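Local coordinates for protein glutathione S-transferase enzyme with thioredoxin-like domain (Bradyrhizobium sp., PDB 4MF7) that probably transfers glutathione through its thiol onto electrophilic substrates, as a dimeric glutathione S-transferase with a thioredoxin-like domain, at residues Leu138-Phe143 / Gln194-Ala199. Residues are numbered along the deposited sequence; the frame is centred on the assembly and turned at random.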
ATOM      1  N   LEU A 138       5.671  -5.423  -5.954  1.00 26.82           N
ATOM      2  CA  LEU A 138       5.055  -4.390  -5.124  1.00 29.71           C
ATOM      3  C   LEU A 138       3.523  -4.413  -5.130  1.00 26.08           C
ATOM      4  O   LEU A 138       2.900  -3.948  -4.161  1.00 26.95           O
ATOM      5  CB  LEU A 138       5.542  -3.000  -5.559  1.00 27.45           C
ATOM      6  CG  LEU A 138       7.052  -2.746  -5.525  1.00 27.31           C
ATOM      7  CD1 LEU A 138       7.274  -1.237  -5.575  1.00 32.64           C
ATOM      8  CD2 LEU A 138       7.745  -3.344  -4.298  1.00 29.04           C
ATOM      9  N   GLN A 139       2.932  -4.942  -6.195  1.00 25.20           N
ATOM     10  CA  GLN A 139       1.487  -5.030  -6.312  1.00 26.06           C
ATOM     11  C   GLN A 139       0.909  -5.804  -5.126  1.00 30.25           C
ATOM     12  O   GLN A 139      -0.189  -5.535  -4.703  1.00 28.92           O
ATOM     13  CB  GLN A 139       1.062  -5.710  -7.599  1.00 27.57           C
ATOM     14  CG  GLN A 139       1.499  -5.010  -8.889  1.00 28.02           C
ATOM     15  CD  GLN A 139       1.237  -5.834 -10.124  1.00 34.46           C
ATOM     16  OE1 GLN A 139       0.674  -5.340 -11.122  1.00 31.97           O
ATOM     17  NE2 GLN A 139       1.647  -7.111 -10.086  1.00 32.88           N
ATOM     18  N   TRP A 140       1.666  -6.781  -4.617  1.00 29.76           N
ATOM     19  CA  TRP A 140       1.173  -7.720  -3.595  1.00 32.73           C
ATOM     20  C   TRP A 140       1.319  -7.238  -2.168  1.00 35.25           C
ATOM     21  O   TRP A 140       0.891  -7.932  -1.271  1.00 35.10           O
ATOM     22  CB  TRP A 140       1.881  -9.069  -3.763  1.00 26.50           C
ATOM     23  CG  TRP A 140       1.574  -9.623  -5.083  1.00 28.69           C
ATOM     24  CD1 TRP A 140       2.299  -9.452  -6.261  1.00 29.95           C
ATOM     25  CD2 TRP A 140       0.435 -10.396  -5.429  1.00 30.15           C
ATOM     26  NE1 TRP A 140       1.646 -10.053  -7.295  1.00 31.31           N
ATOM     27  CE2 TRP A 140       0.511 -10.657  -6.813  1.00 36.85           C
ATOM     28  CE3 TRP A 140      -0.662 -10.891  -4.700  1.00 39.72           C
ATOM     29  CZ2 TRP A 140      -0.462 -11.398  -7.489  1.00 44.59           C
ATOM     30  CZ3 TRP A 140      -1.630 -11.646  -5.378  1.00 43.77           C
ATOM     31  CH2 TRP A 140      -1.518 -11.884  -6.761  1.00 49.41           C
ATOM     32  N   LEU A 141       1.886  -6.048  -1.951  1.00 27.74           N
ATOM     33  CA  LEU A 141       2.069  -5.549  -0.604  1.00 28.25           C
ATOM     34  C   LEU A 141       0.787  -4.990  -0.016  1.00 36.30           C
ATOM     35  O   LEU A 141       0.737  -4.768   1.150  1.00 35.53           O
ATOM     36  CB  LEU A 141       3.167  -4.502  -0.522  1.00 28.98           C
ATOM     37  CG  LEU A 141       4.498  -5.010  -1.048  1.00 28.10           C
ATOM     38  CD1 LEU A 141       5.488  -3.865  -0.994  1.00 30.00           C
ATOM     39  CD2 LEU A 141       5.004  -6.203  -0.224  1.00 33.59           C
ATOM     40  N   HIS A 142      -0.227  -4.787  -0.848  1.00 35.02           N
ATOM     41  CA  HIS A 142      -1.509  -4.221  -0.449  1.00 43.60           C
ATOM     42  C   HIS A 142      -2.578  -4.979  -1.215  1.00 63.95           C
ATOM     43  O   HIS A 142      -3.342  -4.419  -1.992  1.00 44.48           O
ATOM     44  CB  HIS A 142      -1.517  -2.720  -0.741  1.00 35.81           C
ATOM     45  CG  HIS A 142      -0.451  -1.992   0.014  1.00 36.59           C
ATOM     46  ND1 HIS A 142       0.764  -1.667  -0.543  1.00 37.41           N
ATOM     47  CD2 HIS A 142      -0.389  -1.609   1.311  1.00 40.46           C
ATOM     48  CE1 HIS A 142       1.511  -1.068   0.365  1.00 34.15           C
ATOM     49  NE2 HIS A 142       0.836  -1.025   1.501  1.00 41.08           N
ATOM     50  N   PHE A 143      -2.589  -6.278  -0.959  1.00 48.41           N
ATOM     51  CA  PHE A 143      -3.444  -7.220  -1.642  1.00 57.53           C
ATOM     52  C   PHE A 143      -4.659  -7.386  -0.777  1.00 77.23           C
ATOM     53  O   PHE A 143      -5.738  -6.975  -1.156  1.00 46.07           O
ATOM     54  CB  PHE A 143      -2.748  -8.564  -1.839  1.00 38.95           C
ATOM     55  CG  PHE A 143      -3.641  -9.621  -2.382  1.00 42.62           C
ATOM     56  CD1 PHE A 143      -4.298  -9.425  -3.560  1.00 44.38           C
ATOM     57  CD2 PHE A 143      -3.863 -10.782  -1.685  1.00 42.56           C
ATOM     58  CE1 PHE A 143      -5.137 -10.373  -4.058  1.00 43.29           C
ATOM     59  CE2 PHE A 143      -4.698 -11.733  -2.174  1.00 34.70           C
ATOM     60  CZ  PHE A 143      -5.333 -11.534  -3.364  1.00 37.48           C
ATOM     61  N   GLN A 194       5.711 -21.661  -7.804  1.00 31.43           N
ATOM     62  CA  GLN A 194       6.134 -22.000  -6.458  1.00 33.21           C
ATOM     63  C   GLN A 194       5.761 -20.872  -5.471  1.00 32.84           C
ATOM     64  O   GLN A 194       5.154 -21.119  -4.429  1.00 33.06           O
ATOM     65  CB  GLN A 194       7.639 -22.228  -6.412  1.00 36.99           C
ATOM     66  CG  GLN A 194       8.182 -22.617  -5.047  1.00 38.38           C
ATOM     67  CD  GLN A 194       9.668 -22.966  -5.096  1.00 53.23           C
ATOM     68  OE1 GLN A 194      10.365 -22.641  -6.054  1.00 48.20           O
ATOM     69  NE2 GLN A 194      10.153 -23.621  -4.059  1.00 49.16           N
ATOM     70  N   TRP A 195       6.153 -19.655  -5.824  1.00 31.15           N
ATOM     71  CA  TRP A 195       5.854 -18.442  -5.019  1.00 26.46           C
ATOM     72  C   TRP A 195       5.035 -17.462  -5.884  1.00 28.25           C
ATOM     73  O   TRP A 195       4.832 -17.707  -7.060  1.00 32.63           O
ATOM     74  CB  TRP A 195       7.166 -17.816  -4.542  1.00 31.98           C
ATOM     75  CG  TRP A 195       8.039 -18.780  -3.698  1.00 32.49           C
ATOM     76  CD1 TRP A 195       9.268 -19.301  -4.049  1.00 32.59           C
ATOM     77  CD2 TRP A 195       7.732 -19.330  -2.404  1.00 30.46           C
ATOM     78  NE1 TRP A 195       9.739 -20.119  -3.033  1.00 33.61           N
ATOM     79  CE2 TRP A 195       8.806 -20.163  -2.029  1.00 33.14           C
ATOM     80  CE3 TRP A 195       6.642 -19.210  -1.536  1.00 30.43           C
ATOM     81  CZ2 TRP A 195       8.824 -20.860  -0.821  1.00 34.82           C
ATOM     82  CZ3 TRP A 195       6.672 -19.907  -0.328  1.00 30.90           C
ATOM     83  CH2 TRP A 195       7.759 -20.710   0.013  1.00 30.33           C
ATOM     84  N   ILE A 196       4.571 -16.354  -5.298  1.00 25.93           N
ATOM     85  CA  ILE A 196       3.796 -15.384  -6.045  1.00 31.69           C
ATOM     86  C   ILE A 196       4.599 -14.908  -7.273  1.00 29.45           C
ATOM     87  O   ILE A 196       4.024 -14.716  -8.333  1.00 31.01           O
ATOM     88  CB  ILE A 196       3.352 -14.217  -5.133  1.00 26.87           C
ATOM     89  CG1 ILE A 196       2.234 -14.723  -4.202  1.00 24.66           C
ATOM     90  CG2 ILE A 196       2.913 -13.003  -5.939  1.00 30.56           C
ATOM     91  CD1 ILE A 196       1.975 -13.821  -3.027  1.00 25.85           C
ATOM     92  N   MET A 197       5.914 -14.754  -7.103  1.00 27.70           N
ATOM     93  CA  MET A 197       6.818 -14.350  -8.184  1.00 34.02           C
ATOM     94  C   MET A 197       7.649 -15.550  -8.683  1.00 30.65           C
ATOM     95  O   MET A 197       8.876 -15.476  -8.836  1.00 34.17           O
ATOM     96  CB  MET A 197       7.710 -13.210  -7.749  1.00 28.27           C
ATOM     97  CG  MET A 197       6.971 -12.004  -7.201  1.00 31.17           C
ATOM     98  SD  MET A 197       5.694 -11.339  -8.300  1.00 32.96           S
ATOM     99  CE  MET A 197       6.681 -10.788  -9.717  1.00 29.66           C
ATOM    100  N   ASP A 198       6.952 -16.643  -8.922  1.00 32.24           N
ATOM    101  CA  ASP A 198       7.525 -17.848  -9.554  1.00 33.06           C
ATOM    102  C   ASP A 198       8.568 -18.473  -8.671  1.00 35.16           C
ATOM    103  O   ASP A 198       8.258 -18.864  -7.539  1.00 34.34           O
ATOM    104  CB  ASP A 198       8.045 -17.514 -10.960  1.00 40.62           C
ATOM    105  CG  ASP A 198       6.925 -17.227 -11.910  1.00 48.02           C
ATOM    106  OD1 ASP A 198       6.352 -18.179 -12.485  1.00 54.65           O
ATOM    107  OD2 ASP A 198       6.605 -16.042 -12.066  1.00 44.47           O
ATOM    108  N   ALA A 199       9.804 -18.596  -9.169  1.00 35.04           N
ATOM    109  CA  ALA A 199      10.844 -19.292  -8.418  1.00 31.70           C
ATOM    110  C   ALA A 199      11.374 -18.479  -7.269  1.00 37.09           C
ATOM    111  O   ALA A 199      12.031 -19.011  -6.391  1.00 40.58           O
ATOM    112  CB  ALA A 199      11.995 -19.714  -9.344  1.00 43.63           C
TER
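Trp-140 offers one face of its indole to Ile-196, and this CH-pi contact carries the interaction. The methyl CG2 of Ile-196 sits 3.4 Å from the centroid of the five-membered ring and 7° off its normal, so the methyl carbon lies almost directly over the centre of the pyrrole part; its nearest carbon there is CE2 of Trp-140, 3.5 Å from CG2 of Ile-196. CG1 of Ile-196 stands beside the backbone N (chi1 -73°), which puts CG2 anti to that N and aims it at the ring.

The second contact is Met-aromatic and looser. SD of Met-197 comes in obliquely, 54° off the normal, and lies 4.4 Å from NE1 of Trp-140.

The contact lies inside the all-helical C-terminal domain of the glutathione S-transferase fold, joining the chain after helix 131-138 to the loop between helices 171-190 and 203-215. Trp-140 also packs on Ala-204 and Leu-186 of those two helices, and the backbone N of Ile-196 is hydrogen-bonded to Asp-205. Gln-139 hydrogen-bonds Phe-110 of the second subunit, and His-142 stacks on His-142 of that subunit.

With an alanine at Trp-140, the Ile-196 methyl would probably lose its aromatic platform and the Met-197 sulfur its ring neighbour.

No hydrogen bond joins the two segments: buried dispersion and a weakly polar sulfur contact tie them together.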